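Beta-phosphoglucomutase (Clostridium difficile, PDB 4GIB) probably interconverts beta-D-glucose 1-phosphate and beta-D-glucose 6-phosphate, as a magnesium-dependent phosphomutase of the HAD-like superfamily. Local coordinates at residues A[36-41]-A[145-150]; A[115-120]-A[151-156]. One frame throughout, in Å; residues are numbered along the deposited sequence. Where two conformers were deposited one is given.

Contact 1 of 2, residues A[36-41]-A[145-150]; sequences VITDTA and INVLNH
In this HAD-like Rossmann fold, the segment 36-41, which leaves the DxD loop and short helix 33-37 after the first strand, packs through I37 and T38 against V147 and L148 of helix 144-151. The evidence is a pair of methyl contacts with 125 Å² buried, both sides summed. CG2 of T38 meets CG1 of V147 at 3.8 Å, the two short side chains passing each other at a slant. The T38 torsion accounts for this: with OG1 anti to the backbone N (chi1 -166°), the methyl is turned to the helix, and OG1 is hydrogen-bonded to the backbone O of D116. One branch of the threonine is thus used for packing and the other for a polar tie to a neighbouring loop. Beside it, CG2 of I37 approaches CD2 of L148 at 4.2 Å, a looser touch; L148 starts out across the contact, and its CD2 end comes nearer to the isoleucine. Within helix 144-151, away from the touching methyls, ND1 of H150 donates to O of N146 at 2.8 Å, nearly straight at 169°, while H150 N binds the same oxygen from the opposite face of the carbonyl plane. Two donors from one residue grip that oxygen, which should restrain the imidazole's rotation. L33 and N143, both predicted to bind substrate, lie near L148 and V147. Between the segments the joint is purely apolar and nondirectional; the hydroxyl's bond to D116 O is consistent with, and probably helps hold, the rotamer that turns the T38 methyl to V147.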
ATOM      1  N   VAL A  36       5.009  -4.355   2.076  1.00 26.89           N
ATOM      2  CA  VAL A  36       6.283  -3.793   1.617  1.00 26.09           C
ATOM      3  C   VAL A  36       7.026  -3.262   2.834  1.00 26.15           C
ATOM      4  O   VAL A  36       8.139  -3.692   3.105  1.00 30.69           O
ATOM      5  CB  VAL A  36       6.098  -2.713   0.532  1.00 27.10           C
ATOM      6  CG1 VAL A  36       7.468  -2.291  -0.040  1.00 23.26           C
ATOM      7  CG2 VAL A  36       5.204  -3.237  -0.596  1.00 22.40           C
ATOM      8  N   ILE A  37       6.411  -2.349   3.576  1.00 24.97           N
ATOM      9  CA  ILE A  37       7.021  -1.821   4.806  1.00 23.82           C
ATOM     10  C   ILE A  37       6.734  -2.777   5.987  1.00 23.13           C
ATOM     11  O   ILE A  37       7.605  -3.074   6.783  1.00 20.25           O
ATOM     12  CB  ILE A  37       6.499  -0.419   5.152  1.00 23.29           C
ATOM     13  CG1 ILE A  37       6.750   0.552   4.000  1.00 22.39           C
ATOM     14  CG2 ILE A  37       7.161   0.100   6.444  1.00 22.79           C
ATOM     15  CD1 ILE A  37       8.198   0.698   3.619  1.00 21.32           C
ATOM     16  N   THR A  38       5.503  -3.262   6.069  1.00 23.01           N
ATOM     17  CA  THR A  38       5.112  -4.178   7.125  1.00 24.00           C
ATOM     18  C   THR A  38       3.812  -4.905   6.731  1.00 23.61           C
ATOM     19  O   THR A  38       3.109  -4.481   5.823  1.00 22.53           O
ATOM     20  CB  THR A  38       4.910  -3.403   8.451  1.00 24.89           C
ATOM     21  OG1 THR A  38       4.838  -4.309   9.548  1.00 22.62           O
ATOM     22  CG2 THR A  38       3.661  -2.527   8.393  1.00 22.24           C
ATOM     23  N   ASP A  39       3.485  -5.983   7.432  1.00 24.69           N
ATOM     24  CA  ASP A  39       2.263  -6.734   7.135  1.00 25.32           C
ATOM     25  C   ASP A  39       1.078  -6.287   7.986  1.00 24.02           C
ATOM     26  O   ASP A  39       1.075  -6.437   9.199  1.00 26.01           O
ATOM     27  CB  ASP A  39       2.521  -8.219   7.308  1.00 26.21           C
ATOM     28  CG  ASP A  39       3.589  -8.727   6.359  1.00 28.21           C
ATOM     29  OD1 ASP A  39       3.463  -8.525   5.133  1.00 29.45           O
ATOM     30  OD2 ASP A  39       4.556  -9.338   6.839  1.00 41.24           O
ATOM     31  N   THR A  40       0.074  -5.725   7.326  1.00 23.02           N
ATOM     32  CA  THR A  40      -1.154  -5.269   7.982  1.00 22.73           C
ATOM     33  C   THR A  40      -2.407  -5.992   7.459  1.00 22.77           C
ATOM     34  O   THR A  40      -3.490  -5.910   8.077  1.00 21.80           O
ATOM     35  CB  THR A  40      -1.361  -3.804   7.702  1.00 22.90           C
ATOM     36  OG1 THR A  40      -1.470  -3.622   6.290  1.00 21.55           O
ATOM     37  CG2 THR A  40      -0.184  -2.975   8.239  1.00 24.25           C
ATOM     38  N   ALA A  41      -2.249  -6.697   6.333  1.00 22.05           N
ATOM     39  CA  ALA A  41      -3.354  -7.366   5.644  1.00 23.45           C
ATOM     40  C   ALA A  41      -4.111  -8.359   6.520  1.00 24.05           C
ATOM     41  O   ALA A  41      -5.353  -8.412   6.493  1.00 23.54           O
ATOM     42  CB  ALA A  41      -2.834  -8.062   4.355  1.00 24.56           C
ATOM     43  N   ILE A 145      -0.016   6.546   9.191  1.00 27.01           N
ATOM     44  CA  ILE A 145       0.826   7.346  10.089  1.00 27.52           C
ATOM     45  C   ILE A 145       1.009   6.603  11.427  1.00 28.36           C
ATOM     46  O   ILE A 145       2.137   6.387  11.882  1.00 26.50           O
ATOM     47  CB  ILE A 145       0.238   8.772  10.302  1.00 29.00           C
ATOM     48  CG1 ILE A 145       0.254   9.556   8.979  1.00 31.81           C
ATOM     49  CG2 ILE A 145       1.048   9.574  11.373  1.00 30.09           C
ATOM     50  CD1 ILE A 145      -0.198  11.004   9.101  1.00 29.18           C
ATOM     51  N   ASN A 146      -0.100   6.181  12.024  1.00 27.75           N
ATOM     52  CA  ASN A 146      -0.055   5.417  13.268  1.00 29.40           C
ATOM     53  C   ASN A 146       0.888   4.203  13.127  1.00 26.63           C
ATOM     54  O   ASN A 146       1.705   3.929  14.002  1.00 28.02           O
ATOM     55  CB  ASN A 146      -1.478   4.967  13.670  1.00 30.76           C
ATOM     56  CG  ASN A 146      -1.541   4.364  15.087  1.00 37.62           C
ATOM     57  OD1 ASN A 146      -0.709   4.668  15.941  1.00 45.99           O
ATOM     58  ND2 ASN A 146      -2.547   3.525  15.335  1.00 41.88           N
ATOM     59  N   VAL A 147       0.802   3.498  12.006  1.00 23.21           N
ATOM     60  CA  VAL A 147       1.636   2.314  11.805  1.00 22.22           C
ATOM     61  C   VAL A 147       3.132   2.652  11.692  1.00 22.47           C
ATOM     62  O   VAL A 147       3.961   1.997  12.324  1.00 23.16           O
ATOM     63  CB  VAL A 147       1.194   1.514  10.577  1.00 22.56           C
ATOM     64  CG1 VAL A 147       2.140   0.327  10.350  1.00 18.89           C
ATOM     65  CG2 VAL A 147      -0.241   1.046  10.741  1.00 19.70           C
ATOM     66  N   LEU A 148       3.477   3.658  10.891  1.00 22.43           N
ATOM     67  CA  LEU A 148       4.884   4.078  10.766  1.00 23.97           C
ATOM     68  C   LEU A 148       5.488   4.517  12.098  1.00 24.38           C
ATOM     69  O   LEU A 148       6.684   4.302  12.336  1.00 26.04           O
ATOM     70  CB  LEU A 148       5.051   5.221   9.767  1.00 23.69           C
ATOM     71  CG  LEU A 148       4.686   4.929   8.321  1.00 23.19           C
ATOM     72  CD1 LEU A 148       4.932   6.170   7.491  1.00 20.30           C
ATOM     73  CD2 LEU A 148       5.455   3.741   7.795  1.00 23.57           C
ATOM     74  N   ASN A 149       4.689   5.156  12.948  1.00 23.60           N
ATOM     75  CA  ASN A 149       5.188   5.587  14.260  1.00 25.59           C
ATOM     76  C   ASN A 149       5.484   4.392  15.181  1.00 25.50           C
ATOM     77  O   ASN A 149       6.454   4.415  15.917  1.00 24.66           O
ATOM     78  CB  ASN A 149       4.263   6.623  14.904  1.00 25.12           C
ATOM     79  CG  ASN A 149       4.489   8.041  14.329  1.00 29.80           C
ATOM     80  OD1 ASN A 149       3.653   8.561  13.595  1.00 28.57           O
ATOM     81  ND2 ASN A 149       5.649   8.639  14.632  1.00 28.57           N
ATOM     82  N   HIS A 150       4.651   3.357  15.114  1.00 24.75           N
ATOM     83  CA  HIS A 150       4.884   2.096  15.852  1.00 24.21           C
ATOM     84  C   HIS A 150       6.118   1.335  15.337  1.00 23.96           C
ATOM     85  O   HIS A 150       6.832   0.685  16.111  1.00 21.89           O
ATOM     86  CB  HIS A 150       3.661   1.196  15.742  1.00 23.39           C
ATOM     87  CG  HIS A 150       2.568   1.563  16.683  1.00 23.11           C
ATOM     88  ND1 HIS A 150       1.587   2.477  16.368  1.00 23.07           N
ATOM     89  CD2 HIS A 150       2.319   1.163  17.953  1.00 21.04           C
ATOM     90  CE1 HIS A 150       0.753   2.589  17.390  1.00 19.53           C
ATOM     91  NE2 HIS A 150       1.184   1.813  18.368  1.00 21.65           N
TER

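Contact 2 of 2, residues A[115-120]-A[151-156]; sequences NDILPG and LGISDK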
ATOM      1  N   ASN A 115      10.441  -4.501  15.250  1.00 33.06           N
ATOM      2  CA  ASN A 115      10.685  -5.872  14.837  1.00 33.40           C
ATOM      3  C   ASN A 115       9.780  -6.313  13.686  1.00 32.48           C
ATOM      4  O   ASN A 115      10.075  -7.303  13.033  1.00 31.86           O
ATOM      5  CB  ASN A 115      10.489  -6.833  16.015  1.00 35.28           C
ATOM      6  CG  ASN A 115      11.657  -6.820  16.990  1.00 38.12           C
ATOM      7  OD1 ASN A 115      12.796  -6.520  16.620  1.00 37.92           O
ATOM      8  ND2 ASN A 115      11.381  -7.178  18.239  1.00 42.17           N
ATOM      9  N   ASP A 116       8.700  -5.569  13.435  1.00 30.28           N
ATOM     10  CA  ASP A 116       7.751  -5.931  12.386  1.00 30.57           C
ATOM     11  C   ASP A 116       8.032  -5.308  11.017  1.00 30.18           C
ATOM     12  O   ASP A 116       7.253  -5.492  10.090  1.00 30.79           O
ATOM     13  CB  ASP A 116       6.329  -5.617  12.859  1.00 29.83           C
ATOM     14  CG  ASP A 116       5.968  -6.392  14.106  1.00 31.79           C
ATOM     15  OD1 ASP A 116       6.293  -7.596  14.151  1.00 36.24           O
ATOM     16  OD2 ASP A 116       5.381  -5.812  15.046  1.00 27.42           O
ATOM     17  N   ILE A 117       9.144  -4.583  10.899  1.00 30.72           N
ATOM     18  CA  ILE A 117       9.555  -3.992   9.640  1.00 29.63           C
ATOM     19  C   ILE A 117      10.002  -5.138   8.756  1.00 29.29           C
ATOM     20  O   ILE A 117      10.843  -5.937   9.168  1.00 28.70           O
ATOM     21  CB  ILE A 117      10.754  -3.052   9.820  1.00 30.17           C
ATOM     22  CG1 ILE A 117      10.381  -1.873  10.711  1.00 28.87           C
ATOM     23  CG2 ILE A 117      11.258  -2.546   8.452  1.00 29.48           C
ATOM     24  CD1 ILE A 117      11.572  -1.028  11.101  1.00 24.94           C
ATOM     25  N   LEU A 118       9.468  -5.233   7.542  1.00 28.94           N
ATOM     26  CA  LEU A 118       9.859  -6.353   6.674  1.00 29.22           C
ATOM     27  C   LEU A 118      11.372  -6.349   6.421  1.00 29.03           C
ATOM     28  O   LEU A 118      11.989  -5.290   6.364  1.00 27.18           O
ATOM     29  CB  LEU A 118       9.029  -6.403   5.386  1.00 27.64           C
ATOM     30  CG  LEU A 118       7.577  -6.837   5.641  1.00 28.14           C
ATOM     31  CD1 LEU A 118       6.688  -6.806   4.384  1.00 26.86           C
ATOM     32  CD2 LEU A 118       7.551  -8.244   6.275  1.00 29.10           C
ATOM     33  N   PRO A 119      11.980  -7.547   6.338  1.00 30.15           N
ATOM     34  CA  PRO A 119      13.426  -7.697   6.117  1.00 30.39           C
ATOM     35  C   PRO A 119      13.930  -6.904   4.915  1.00 29.35           C
ATOM     36  O   PRO A 119      13.296  -6.931   3.858  1.00 29.37           O
ATOM     37  CB  PRO A 119      13.586  -9.197   5.841  1.00 31.93           C
ATOM     38  CG  PRO A 119      12.406  -9.839   6.459  1.00 32.20           C
ATOM     39  CD  PRO A 119      11.295  -8.847   6.427  1.00 30.82           C
ATOM     40  N   GLY A 120      15.056  -6.203   5.083  1.00 29.02           N
ATOM     41  CA  GLY A 120      15.665  -5.409   4.016  1.00 27.50           C
ATOM     42  C   GLY A 120      15.126  -3.997   3.823  1.00 26.49           C
ATOM     43  O   GLY A 120      15.747  -3.193   3.145  1.00 27.12           O
ATOM     44  N   LEU A 151       6.338   1.396  14.021  1.00 22.68           N
ATOM     45  CA  LEU A 151       7.510   0.796  13.416  1.00 21.75           C
ATOM     46  C   LEU A 151       8.735   1.622  13.806  1.00 23.60           C
ATOM     47  O   LEU A 151       9.845   1.099  13.882  1.00 24.20           O
ATOM     48  CB  LEU A 151       7.389   0.784  11.908  1.00 20.78           C
ATOM     49  CG  LEU A 151       6.296  -0.072  11.288  1.00 20.59           C
ATOM     50  CD1 LEU A 151       6.157   0.291   9.820  1.00 18.87           C
ATOM     51  CD2 LEU A 151       6.597  -1.561  11.500  1.00 14.58           C
ATOM     52  N   GLY A 152       8.514   2.912  14.052  1.00 25.18           N
ATOM     53  CA  GLY A 152       9.582   3.848  14.459  1.00 27.44           C
ATOM     54  C   GLY A 152      10.315   4.527  13.308  1.00 27.19           C
ATOM     55  O   GLY A 152      11.361   5.131  13.515  1.00 28.45           O
ATOM     56  N   ILE A 153       9.746   4.457  12.108  1.00 27.57           N
ATOM     57  CA  ILE A 153      10.385   5.020  10.909  1.00 28.51           C
ATOM     58  C   ILE A 153       9.628   6.156  10.218  1.00 28.91           C
ATOM     59  O   ILE A 153       9.896   6.429   9.056  1.00 29.62           O
ATOM     60  CB  ILE A 153      10.641   3.925   9.832  1.00 26.80           C
ATOM     61  CG1 ILE A 153       9.329   3.277   9.382  1.00 27.43           C
ATOM     62  CG2 ILE A 153      11.616   2.896  10.348  1.00 28.01           C
ATOM     63  CD1 ILE A 153       9.490   2.219   8.295  1.00 23.61           C
ATOM     64  N   SER A 154       8.719   6.836  10.914  1.00 30.02           N
ATOM     65  CA  SER A 154       7.948   7.903  10.268  1.00 31.70           C
ATOM     66  C   SER A 154       8.847   9.054   9.782  1.00 31.91           C
ATOM     67  O   SER A 154       8.528   9.729   8.794  1.00 31.89           O
ATOM     68  CB  SER A 154       6.846   8.419  11.194  1.00 31.37           C
ATOM     69  OG  SER A 154       7.401   8.905  12.398  1.00 39.15           O
ATOM     70  N   ASP A 155       9.962   9.250  10.483  0.50 32.63           N
ATOM     71  CA  ASP A 155      10.937  10.290  10.172  0.50 32.89           C
ATOM     72  C   ASP A 155      11.669  10.053   8.846  0.50 32.05           C
ATOM     73  O   ASP A 155      12.226  10.981   8.270  0.50 32.15           O
ATOM     74  CB  ASP A 155      11.966  10.393  11.305  0.50 34.12           C
ATOM     75  CG  ASP A 155      12.693   9.078  11.563  0.50 34.83           C
ATOM     76  OD1 ASP A 155      12.028   8.021  11.635  0.50 33.64           O
ATOM     77  OD2 ASP A 155      13.936   9.105  11.720  0.50 37.13           O
ATOM     78  N   LYS A 156      11.677   8.811   8.375  0.50 31.04           N
ATOM     79  CA  LYS A 156      12.330   8.478   7.113  0.50 30.55           C
ATOM     80  C   LYS A 156      11.517   8.932   5.887  0.50 30.29           C
ATOM     81  O   LYS A 156      12.059   9.030   4.792  0.50 29.99           O
ATOM     82  CB  LYS A 156      12.564   6.965   7.021  0.50 30.30           C
ATOM     83  CG  LYS A 156      13.498   6.376   8.088  0.50 30.00           C
ATOM     84  CD  LYS A 156      14.907   6.937   7.969  0.50 30.61           C
ATOM     85  CE  LYS A 156      15.851   6.347   9.015  0.50 31.63           C
ATOM     86  NZ  LYS A 156      15.419   6.652  10.412  0.50 33.43           N
TER
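Apolar packing makes the whole of the join between 115-120 and 151-156, and I117 carries most of it, using two atoms of one branch. Its CG1 lies 3.9 Å from CD2 of L151, and its CD1, one carbon further on, reaches CG2 of I153 at 4.0 Å. The branch is placed by CG1 standing beside the backbone N and anti to the carbonyl carbon (chi1 -63°), and is extended from there, which lets the terminal methyl run on past the leucine. CD2 of L151 also rests on the backbone of the other segment, 4.0 Å from the carbonyl carbon of D116. Behind this pair, L151 and I153 both touch I37, and I153 also meets L125 of helix 121-130.

No polar pair links these two segments. The side chain of D116, whose CB lies 4.3 Å from CD2 of L151, turns its OD2 back to the backbone N of T113, outside both.

Backbone geometry shows how the second segment is directed. Helix 144-151 ends in a Schellman motif whose C-prime residue is G152, with phi 89°; I153 N returns to L148 O and G152 N to N149 O. This turn redirects the chain, and L151 and I153, the residues before and after the glycine, both meet I117. What binds the two segments directly is therefore dispersion and hydrophobic burial, 169 Å² summed over both sides, while the directional bonds of these residues lie outside the interface.

In the fold
Contact 1 is the deeper of the two, centred about 10 Å from the centre of the chain with all its touching residues buried; contact 2, at about 14 Å, is only partly buried. Their centres stand 8 Å apart, and the segments 145-150 and 151-156 are consecutive, so helix 144-151 and its C-terminal turn serve both. The first segments are joined too: I37 O and L118 N, 3.0 Å apart, probably form a hydrogen bond. Both interfaces are apolar, and both approach L33, predicted to bind substrate, through L148 and L151; contact 1 uses small methyl touches, whereas contact 2 rests on the longer chain of one partly exposed isoleucine.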